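Probable glutathione reductase (PDB 4DNA) probably catalyses the NADPH-dependent reduction of glutathione disulfide to glutathione, as a homodimer that carries one FAD in each subunit. Local coordinates at residues 9-14 with 139-144; 5-10 with 28-33. All coordinates share one frame; numbering follows the deposited sequence.

Contact 1: residues 9-14 with 139-144; sequences FVIGGG and IAVGGH. With FAD (flavin-adenine dinucleotide), chain C.
Ile11 and Val141 set their CG2 methyls side by side, 3.8 Å apart, both beneath the same face of the FAD adenine. The two methyls divide that face between them: Ile11 CG2 lies 3.6 Å from FAD N1A, under the pyrimidine edge, while Val141 CG2 is 3.5 Å from FAD C5A, near the junction of the two rings. Ile11 reaches this place because its CG2 stands opposite the backbone N across the CA–CB bond, whereas CG1 (chi1 -49°) runs beside that N and carries CD1 away from the cofactor. There Ile11 CD1 rests against Ile139 CG1 at 4.2 Å, as expected for paired residues on one face of a parallel sheet. One isoleucine therefore serves two partners, the ligand through one branch and the neighbouring strand through the other.

The backbones are tied by a bond from Ala140 N to Ile11 O (2.9 Å), bent at the hydrogen to 132° and with the donor tilted 18° from the carbonyl plane. Just beyond it the chains come close through Gly12, whose CA directs a C-H towards Ala140 O at 3.4 Å. A side chain on Gly12 would point at this carbonyl, and the positive phi also favours glycine. The same CA lies 3.2 Å from FAD O4B, which brings the ribose directly against the turn. Val141 O, also held by Asn269, approaches FAD C8A at the adenine rim.

Gly14 occupies the N-cap of helix 15-25, and Gly16 N bonds to FAD, consistent with a helix start that favours the negative pyrophosphate. Strand 6-11, this glycine turn and the helix form the GxGxxG dinucleotide-binding motif of a Rossmann-type FAD site, with residues 140-142 lining it from the neighbouring strand's end.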
ATOM      1  N   PHE A   9      34.716   2.204  20.694  1.00 85.61           N
ATOM      2  CA  PHE A   9      34.133   0.898  20.980  1.00 84.46           C
ATOM      3  C   PHE A   9      32.610   0.988  21.017  1.00 81.84           C
ATOM      4  O   PHE A   9      32.050   1.910  21.615  1.00 80.73           O
ATOM      5  CB  PHE A   9      34.669   0.302  22.287  1.00 85.33           C
ATOM      6  CG  PHE A   9      34.485  -1.188  22.380  1.00 85.09           C
ATOM      7  CD1 PHE A   9      33.253  -1.735  22.743  1.00 83.50           C
ATOM      8  CD2 PHE A   9      35.530  -2.044  22.082  1.00 85.88           C
ATOM      9  CE1 PHE A   9      33.075  -3.103  22.817  1.00 83.32           C
ATOM     10  CE2 PHE A   9      35.359  -3.413  22.156  1.00 86.12           C
ATOM     11  CZ  PHE A   9      34.132  -3.943  22.523  1.00 85.24           C
ATOM     12  N   VAL A  10      31.965   0.026  20.361  1.00 79.69           N
ATOM     13  CA  VAL A  10      30.511  -0.085  20.296  1.00 77.13           C
ATOM     14  C   VAL A  10      30.094  -1.380  20.993  1.00 76.20           C
ATOM     15  O   VAL A  10      30.454  -2.469  20.545  1.00 76.85           O
ATOM     16  CB  VAL A  10      30.023  -0.139  18.827  1.00 75.14           C
ATOM     17  CG1 VAL A  10      28.539  -0.439  18.754  1.00 74.10           C
ATOM     18  CG2 VAL A  10      30.321   1.156  18.101  1.00 75.24           C
ATOM     19  N   ILE A  11      29.347  -1.273  22.084  1.00 74.55           N
ATOM     20  CA  ILE A  11      28.839  -2.464  22.746  1.00 74.21           C
ATOM     21  C   ILE A  11      27.434  -2.781  22.254  1.00 73.08           C
ATOM     22  O   ILE A  11      26.500  -2.023  22.514  1.00 72.43           O
ATOM     23  CB  ILE A  11      28.792  -2.326  24.277  1.00 74.37           C
ATOM     24  CG1 ILE A  11      30.112  -1.793  24.826  1.00 76.69           C
ATOM     25  CG2 ILE A  11      28.479  -3.674  24.904  1.00 76.32           C
ATOM     26  CD1 ILE A  11      30.070  -1.442  26.303  1.00 77.72           C
ATOM     27  N   GLY A  12      27.291  -3.907  21.560  1.00 71.62           N
ATOM     28  CA  GLY A  12      25.986  -4.367  21.079  1.00 72.01           C
ATOM     29  C   GLY A  12      25.895  -4.339  19.568  1.00 74.27           C
ATOM     30  O   GLY A  12      26.106  -3.296  18.960  1.00 75.17           O
ATOM     31  N   GLY A  13      25.585  -5.482  18.957  1.00 73.69           N
ATOM     32  CA  GLY A  13      25.609  -5.607  17.506  1.00 73.07           C
ATOM     33  C   GLY A  13      24.243  -5.641  16.865  1.00 72.86           C
ATOM     34  O   GLY A  13      24.026  -6.340  15.876  1.00 74.02           O
ATOM     35  N   GLY A  14      23.309  -4.897  17.437  1.00 72.34           N
ATOM     36  CA  GLY A  14      21.991  -4.769  16.852  1.00 72.44           C
ATOM     37  C   GLY A  14      21.952  -3.588  15.903  1.00 72.64           C
ATOM     38  O   GLY A  14      22.995  -3.087  15.475  1.00 72.52           O
ATOM     39  N   ILE A 139      26.910   2.577  23.761  1.00 71.46           N
ATOM     40  CA  ILE A 139      26.209   1.465  24.371  1.00 72.13           C
ATOM     41  C   ILE A 139      24.883   1.222  23.630  1.00 70.79           C
ATOM     42  O   ILE A 139      23.843   1.794  23.971  1.00 69.15           O
ATOM     43  CB  ILE A 139      25.998   1.721  25.877  1.00 71.40           C
ATOM     44  CG1 ILE A 139      27.342   1.793  26.574  1.00 72.35           C
ATOM     45  CG2 ILE A 139      25.166   0.625  26.515  1.00 71.86           C
ATOM     46  CD1 ILE A 139      27.251   2.366  27.967  1.00 74.45           C
ATOM     47  N   ALA A 140      24.938   0.380  22.605  1.00 70.99           N
ATOM     48  CA  ALA A 140      23.767   0.060  21.800  1.00 69.01           C
ATOM     49  C   ALA A 140      23.337  -1.366  22.087  1.00 69.94           C
ATOM     50  O   ALA A 140      23.288  -2.227  21.206  1.00 72.90           O
ATOM     51  CB  ALA A 140      24.070   0.254  20.330  1.00 72.25           C
ATOM     52  N   VAL A 141      23.000  -1.582  23.347  1.00 71.11           N
ATOM     53  CA  VAL A 141      22.861  -2.902  23.938  1.00 72.85           C
ATOM     54  C   VAL A 141      21.441  -3.485  23.820  1.00 72.48           C
ATOM     55  O   VAL A 141      21.250  -4.701  23.917  1.00 72.44           O
ATOM     56  CB  VAL A 141      23.380  -2.823  25.398  1.00 73.97           C
ATOM     57  CG1 VAL A 141      22.412  -3.392  26.411  1.00 73.97           C
ATOM     58  CG2 VAL A 141      24.764  -3.435  25.511  1.00 75.06           C
ATOM     59  N   GLY A 142      20.454  -2.616  23.602  1.00 70.73           N
ATOM     60  CA  GLY A 142      19.054  -3.029  23.544  1.00 69.90           C
ATOM     61  C   GLY A 142      18.538  -3.656  24.831  1.00 71.30           C
ATOM     62  O   GLY A 142      19.262  -3.736  25.826  1.00 72.06           O
ATOM     63  N   GLY A 143      17.283  -4.106  24.802  1.00 71.24           N
ATOM     64  CA  GLY A 143      16.649  -4.776  25.935  1.00 71.33           C
ATOM     65  C   GLY A 143      16.403  -6.253  25.687  1.00 71.47           C
ATOM     66  O   GLY A 143      17.049  -6.856  24.838  1.00 71.28           O
ATOM     67  N   HIS A 144      15.461  -6.824  26.434  1.00 71.55           N
ATOM     68  CA  HIS A 144      15.104  -8.242  26.361  1.00 70.11           C
ATOM     69  C   HIS A 144      13.715  -8.394  26.900  1.00 73.30           C
ATOM     70  O   HIS A 144      13.243  -7.505  27.610  1.00 73.80           O
ATOM     71  CB  HIS A 144      16.070  -9.101  27.173  1.00 73.36           C
ATOM     72  CG  HIS A 144      16.159  -8.716  28.636  1.00 75.12           C
ATOM     73  ND1 HIS A 144      15.163  -8.950  29.512  1.00 75.64           N
ATOM     74  CD2 HIS A 144      17.178  -8.101  29.361  1.00 74.97           C
ATOM     75  CE1 HIS A 144      15.523  -8.506  30.729  1.00 79.42           C
ATOM     76  NE2 HIS A 144      16.755  -7.984  30.633  1.00 77.06           N
TER
HETATM   77  PA  FAD C 500      19.090  -4.607  19.519  1.00 71.98           P
HETATM   78  O1A FAD C 500      18.164  -5.005  20.655  1.00 70.48           O
HETATM   79  O2A FAD C 500      18.684  -4.713  18.066  1.00 72.80           O
HETATM   80  O5B FAD C 500      20.469  -5.417  19.669  1.00 72.78           O
HETATM   81  C5B FAD C 500      21.511  -5.023  20.571  1.00 72.43           C
HETATM   82  C4B FAD C 500      22.477  -6.197  20.622  1.00 72.55           C
HETATM   83  O4B FAD C 500      23.413  -6.098  21.695  1.00 71.01           O
HETATM   84  C3B FAD C 500      21.707  -7.488  20.825  1.00 72.84           C
HETATM   85  O3B FAD C 500      21.988  -8.360  19.721  1.00 71.60           O
HETATM   86  C2B FAD C 500      22.195  -8.018  22.158  1.00 72.62           C
HETATM   87  O2B FAD C 500      22.257  -9.445  22.163  1.00 72.55           O
HETATM   88  C1B FAD C 500      23.570  -7.382  22.302  1.00 73.72           C
HETATM   89  N9A FAD C 500      24.005  -7.179  23.704  1.00 74.97           N
HETATM   90  C8A FAD C 500      23.181  -6.929  24.739  1.00 75.00           C
HETATM   91  N7A FAD C 500      23.857  -6.755  25.900  1.00 76.00           N
HETATM   92  C5A FAD C 500      25.154  -6.890  25.602  1.00 76.74           C
HETATM   93  C6A FAD C 500      26.394  -6.816  26.390  1.00 78.41           C
HETATM   94  N6A FAD C 500      26.290  -6.575  27.720  1.00 79.46           N
HETATM   95  N1A FAD C 500      27.572  -7.004  25.737  1.00 78.97           N
HETATM   96  C2A FAD C 500      27.608  -7.255  24.405  1.00 78.08           C
HETATM   97  N3A FAD C 500      26.504  -7.335  23.626  1.00 77.06           N
HETATM   98  C4A FAD C 500      25.263  -7.164  24.159  1.00 76.58           C
HETATM   99  N1  FAD C 500      10.671  -2.407  15.345  1.00 64.60           N
HETATM  100  C2  FAD C 500      10.173  -1.867  14.209  1.00 64.16           C
HETATM  101  O2  FAD C 500      10.562  -0.735  13.850  1.00 64.41           O
HETATM  102  N3  FAD C 500       9.268  -2.518  13.455  1.00 64.02           N
HETATM  103  C4  FAD C 500       8.791  -3.740  13.770  1.00 64.26           C
HETATM  104  O4  FAD C 500       7.955  -4.313  13.030  1.00 64.22           O
HETATM  105  C4X FAD C 500       9.287  -4.390  15.009  1.00 64.55           C
HETATM  106  N5  FAD C 500       8.864  -5.614  15.394  1.00 64.58           N
HETATM  107  C5X FAD C 500       9.352  -6.176  16.533  1.00 65.29           C
HETATM  108  C6  FAD C 500       8.914  -7.440  16.931  1.00 65.50           C
HETATM  109  C7  FAD C 500       9.402  -8.022  18.106  1.00 65.90           C
HETATM  110  C7M FAD C 500       8.900  -9.391  18.491  1.00 66.33           C
HETATM  111  C8  FAD C 500      10.414  -7.298  18.938  1.00 66.03           C
HETATM  112  C8M FAD C 500      10.987  -7.880  20.203  1.00 66.53           C
HETATM  113  C9  FAD C 500      10.849  -6.040  18.545  1.00 66.02           C
HETATM  114  C9A FAD C 500      10.356  -5.453  17.381  1.00 65.10           C
HETATM  115  N10 FAD C 500      10.809  -4.176  16.992  1.00 65.06           N
HETATM  116  C10 FAD C 500      10.285  -3.622  15.800  1.00 64.81           C
HETATM  117  C1' FAD C 500      11.792  -3.463  17.829  1.00 65.65           C
HETATM  118  C2' FAD C 500      13.211  -3.522  17.283  1.00 67.39           C
HETATM  119  O2' FAD C 500      13.595  -4.888  17.095  1.00 66.91           O
HETATM  120  C3' FAD C 500      14.177  -2.796  18.221  1.00 69.69           C
HETATM  121  O3' FAD C 500      13.622  -1.510  18.521  1.00 68.86           O
HETATM  122  C4' FAD C 500      15.573  -2.611  17.624  1.00 68.81           C
HETATM  123  O4' FAD C 500      16.199  -3.890  17.469  1.00 70.33           O
HETATM  124  C5' FAD C 500      16.438  -1.733  18.512  1.00 70.03           C
HETATM  125  O5' FAD C 500      17.794  -2.157  18.389  1.00 71.78           O
HETATM  126  P   FAD C 500      18.966  -1.738  19.421  1.00 71.47           P
HETATM  127  O1P FAD C 500      20.018  -0.934  18.680  1.00 71.86           O
HETATM  128  O2P FAD C 500      18.359  -1.198  20.694  1.00 71.28           O
HETATM  129  O3P FAD C 500      19.675  -3.131  19.788  1.00 72.18           O

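Contact 2: residues 5-10 with 28-33; sequences DYDLFV and GKKVAI
With CG opposite its own carbonyl carbon (chi1 -54°), Tyr6 lays its ring flat over Ala32, while Phe9, with CG opposite its backbone N (chi1 -160°), brings CD2 against the same methyl. Ala32 CB sits 3.5 Å from the Tyr6 ring centroid and only 4° off the ring normal, a CH-pi contact over the middle of the face. Phe9 CD2 meets that methyl at 3.6 Å, and Ala32 O lies over one Phe9 face, displaced towards the rim. The Tyr6 hydroxyl goes on to bond Glu109. With an alanine here, the Ala32 methyl would probably lose the aromatic face that covers it, and Glu109 its hydroxyl partner.

Around the corner at Asp7, Lys30 is gripped repeatedly. Lys30 O accepts from both Asp7 N (2.7 Å) and Leu8 N (3.0 Å), the latter nearly in line with the carbonyl. In return, Lys30 N donates to Asp7 OD2 (2.9 Å), which accepts through its anti lone pair, the one facing away from the other carboxylate oxygen. The bent Lys30 chain carries NZ to Asp5 O (2.8 Å); its ammonium therefore engages a backbone carbonyl, and the Asp7 carboxylate remains well separated from it.

Beyond the corner the strands run in parallel register, 4.7 Å between axes, with Ala32 N bonding Leu8 O and Ala32 O receiving Val10 N. Leu8 lies alongside Val31, and Val10 alongside Ile33, each pair pointing the same way; Val10 CG1 and Ile33 CD1 approach to 3.7 Å.

This is the strand pairing of a right-handed beta-alpha-beta unit. Leu8 and Val31 meet Ala24 of the connecting helix 15-25, Leu8 also touches helix 314-329, and on the other face Phe9 packs against strands 122-125 and 130-134.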
ATOM      1  N   ASP A   5      43.446   2.193  22.464  1.00100.44           N
ATOM      2  CA  ASP A   5      43.354   1.062  21.547  1.00 99.70           C
ATOM      3  C   ASP A   5      42.476   1.400  20.351  1.00 97.46           C
ATOM      4  O   ASP A   5      42.861   1.171  19.211  1.00 97.70           O
ATOM      5  CB  ASP A   5      42.798  -0.173  22.259  1.00 98.48           C
ATOM      6  CG  ASP A   5      43.619  -0.578  23.467  1.00101.33           C
ATOM      7  OD1 ASP A   5      44.868  -0.450  23.444  1.00102.75           O
ATOM      8  OD2 ASP A   5      43.006  -1.037  24.447  1.00101.42           O
ATOM      9  N   TYR A   6      41.296   1.944  20.614  1.00 95.79           N
ATOM     10  CA  TYR A   6      40.368   2.288  19.545  1.00 94.23           C
ATOM     11  C   TYR A   6      39.905   3.721  19.694  1.00 93.46           C
ATOM     12  O   TYR A   6      40.050   4.315  20.757  1.00 94.89           O
ATOM     13  CB  TYR A   6      39.159   1.343  19.551  1.00 91.94           C
ATOM     14  CG  TYR A   6      39.529  -0.122  19.500  1.00 91.67           C
ATOM     15  CD1 TYR A   6      39.893  -0.726  18.302  1.00 91.60           C
ATOM     16  CD2 TYR A   6      39.519  -0.899  20.652  1.00 92.59           C
ATOM     17  CE1 TYR A   6      40.240  -2.068  18.252  1.00 93.02           C
ATOM     18  CE2 TYR A   6      39.863  -2.243  20.616  1.00 92.96           C
ATOM     19  CZ  TYR A   6      40.222  -2.826  19.415  1.00 92.82           C
ATOM     20  OH  TYR A   6      40.565  -4.162  19.378  1.00 92.67           O
ATOM     21  N   ASP A   7      39.364   4.283  18.624  1.00 92.53           N
ATOM     22  CA  ASP A   7      38.741   5.589  18.721  1.00 93.42           C
ATOM     23  C   ASP A   7      37.337   5.394  19.266  1.00 89.94           C
ATOM     24  O   ASP A   7      36.837   6.228  20.021  1.00 88.87           O
ATOM     25  CB  ASP A   7      38.710   6.289  17.360  1.00 93.00           C
ATOM     26  CG  ASP A   7      40.100   6.620  16.846  1.00 99.04           C
ATOM     27  OD1 ASP A   7      40.719   7.593  17.345  1.00 99.42           O
ATOM     28  OD2 ASP A   7      40.583   5.901  15.942  1.00100.71           O
ATOM     29  N   LEU A   8      36.721   4.270  18.900  1.00 89.18           N
ATOM     30  CA  LEU A   8      35.320   4.033  19.207  1.00 85.82           C
ATOM     31  C   LEU A   8      34.981   2.568  19.441  1.00 85.87           C
ATOM     32  O   LEU A   8      34.934   1.789  18.495  1.00 85.42           O
ATOM     33  CB  LEU A   8      34.427   4.569  18.084  1.00 84.21           C
ATOM     34  CG  LEU A   8      32.940   4.279  18.307  1.00 82.28           C
ATOM     35  CD1 LEU A   8      32.328   5.253  19.306  1.00 81.26           C
ATOM     36  CD2 LEU A   8      32.185   4.313  16.995  1.00 79.53           C
ATOM     37  N   PHE A   9      34.716   2.204  20.694  1.00 85.61           N
ATOM     38  CA  PHE A   9      34.133   0.898  20.980  1.00 84.46           C
ATOM     39  C   PHE A   9      32.610   0.988  21.017  1.00 81.84           C
ATOM     40  O   PHE A   9      32.050   1.910  21.615  1.00 80.73           O
ATOM     41  CB  PHE A   9      34.669   0.302  22.287  1.00 85.33           C
ATOM     42  CG  PHE A   9      34.485  -1.188  22.380  1.00 85.09           C
ATOM     43  CD1 PHE A   9      33.253  -1.735  22.743  1.00 83.50           C
ATOM     44  CD2 PHE A   9      35.530  -2.044  22.082  1.00 85.88           C
ATOM     45  CE1 PHE A   9      33.075  -3.103  22.817  1.00 83.32           C
ATOM     46  CE2 PHE A   9      35.359  -3.413  22.156  1.00 86.12           C
ATOM     47  CZ  PHE A   9      34.132  -3.943  22.523  1.00 85.24           C
ATOM     48  N   VAL A  10      31.965   0.026  20.361  1.00 79.69           N
ATOM     49  CA  VAL A  10      30.511  -0.085  20.296  1.00 77.13           C
ATOM     50  C   VAL A  10      30.094  -1.380  20.993  1.00 76.20           C
ATOM     51  O   VAL A  10      30.454  -2.469  20.545  1.00 76.85           O
ATOM     52  CB  VAL A  10      30.023  -0.139  18.827  1.00 75.14           C
ATOM     53  CG1 VAL A  10      28.539  -0.439  18.754  1.00 74.10           C
ATOM     54  CG2 VAL A  10      30.321   1.156  18.101  1.00 75.24           C
ATOM     55  N   GLY A  28      37.406   6.133   8.511  1.00 92.41           N
ATOM     56  CA  GLY A  28      38.804   5.886   8.844  1.00 94.14           C
ATOM     57  C   GLY A  28      39.114   5.998  10.325  1.00 94.83           C
ATOM     58  O   GLY A  28      40.219   6.403  10.701  1.00 97.56           O
ATOM     59  N   LYS A  29      38.139   5.651  11.164  1.00 92.52           N
ATOM     60  CA  LYS A  29      38.332   5.621  12.613  1.00 92.95           C
ATOM     61  C   LYS A  29      38.616   4.193  13.058  1.00 91.60           C
ATOM     62  O   LYS A  29      38.035   3.240  12.531  1.00 91.30           O
ATOM     63  CB  LYS A  29      37.088   6.139  13.359  1.00 91.09           C
ATOM     64  CG  LYS A  29      36.601   7.536  12.978  1.00 90.88           C
ATOM     65  CD  LYS A  29      37.438   8.646  13.603  1.00 93.48           C
ATOM     66  CE  LYS A  29      36.988  10.020  13.115  1.00 91.91           C
ATOM     67  NZ  LYS A  29      37.984  11.094  13.390  1.00 92.43           N
ATOM     68  N   LYS A  30      39.516   4.046  14.024  1.00 91.32           N
ATOM     69  CA  LYS A  30      39.702   2.769  14.699  1.00 93.69           C
ATOM     70  C   LYS A  30      38.427   2.432  15.485  1.00 91.59           C
ATOM     71  O   LYS A  30      38.154   3.047  16.521  1.00 91.76           O
ATOM     72  CB  LYS A  30      40.889   2.854  15.654  1.00 97.29           C
ATOM     73  CG  LYS A  30      42.254   2.602  15.036  1.00 99.79           C
ATOM     74  CD  LYS A  30      42.795   1.258  15.496  1.00 98.60           C
ATOM     75  CE  LYS A  30      44.190   1.403  16.079  1.00 99.01           C
ATOM     76  NZ  LYS A  30      44.441   0.345  17.096  1.00 99.08           N
ATOM     77  N   VAL A  31      37.648   1.474  14.988  1.00 88.18           N
ATOM     78  CA  VAL A  31      36.396   1.074  15.647  1.00 87.03           C
ATOM     79  C   VAL A  31      36.467  -0.391  16.066  1.00 86.37           C
ATOM     80  O   VAL A  31      37.066  -1.206  15.367  1.00 89.08           O
ATOM     81  CB  VAL A  31      35.161   1.281  14.720  1.00 85.63           C
ATOM     82  CG1 VAL A  31      33.864   0.901  15.417  1.00 82.86           C
ATOM     83  CG2 VAL A  31      35.073   2.717  14.221  1.00 86.77           C
ATOM     84  N   ALA A  32      35.869  -0.727  17.201  1.00 85.29           N
ATOM     85  CA  ALA A  32      35.687  -2.127  17.593  1.00 86.16           C
ATOM     86  C   ALA A  32      34.231  -2.398  18.008  1.00 83.89           C
ATOM     87  O   ALA A  32      33.575  -1.530  18.588  1.00 83.11           O
ATOM     88  CB  ALA A  32      36.648  -2.492  18.710  1.00 87.17           C
ATOM     89  N   ILE A  33      33.722  -3.590  17.709  1.00 82.65           N
ATOM     90  CA  ILE A  33      32.334  -3.924  18.056  1.00 80.53           C
ATOM     91  C   ILE A  33      32.165  -5.353  18.587  1.00 81.00           C
ATOM     92  O   ILE A  33      32.702  -6.308  18.019  1.00 82.69           O
ATOM     93  CB  ILE A  33      31.347  -3.617  16.888  1.00 80.30           C
ATOM     94  CG1 ILE A  33      29.899  -3.993  17.266  1.00 78.08           C
ATOM     95  CG2 ILE A  33      31.800  -4.273  15.587  1.00 79.79           C
ATOM     96  CD1 ILE A  33      28.819  -3.296  16.460  1.00 75.24           C
TER

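How the contacts relate
Contacts 1 and 2 pair the two sides of strand 6-11 with its neighbours in one parallel sheet, sharing Phe9 and Val10, and their centres lie about 14 Å apart. Contact 1 is wholly buried at the C-terminal end, where strand gives way to glycine turn and the chemistry is dominated by cofactor packing with a single cross-strand hydrogen bond. Contact 2 runs along most of the strand, from its N-terminal corner up to Val10: apolar and regularly hydrogen-bonded inside, it grades into lysine and aspartate polar bonds near solvent. They touch directly where Ile33 CD1 packs 3.7 Å from Gly12 O, so the strand pair of contact 2 abuts the FAD-binding turn of contact 1.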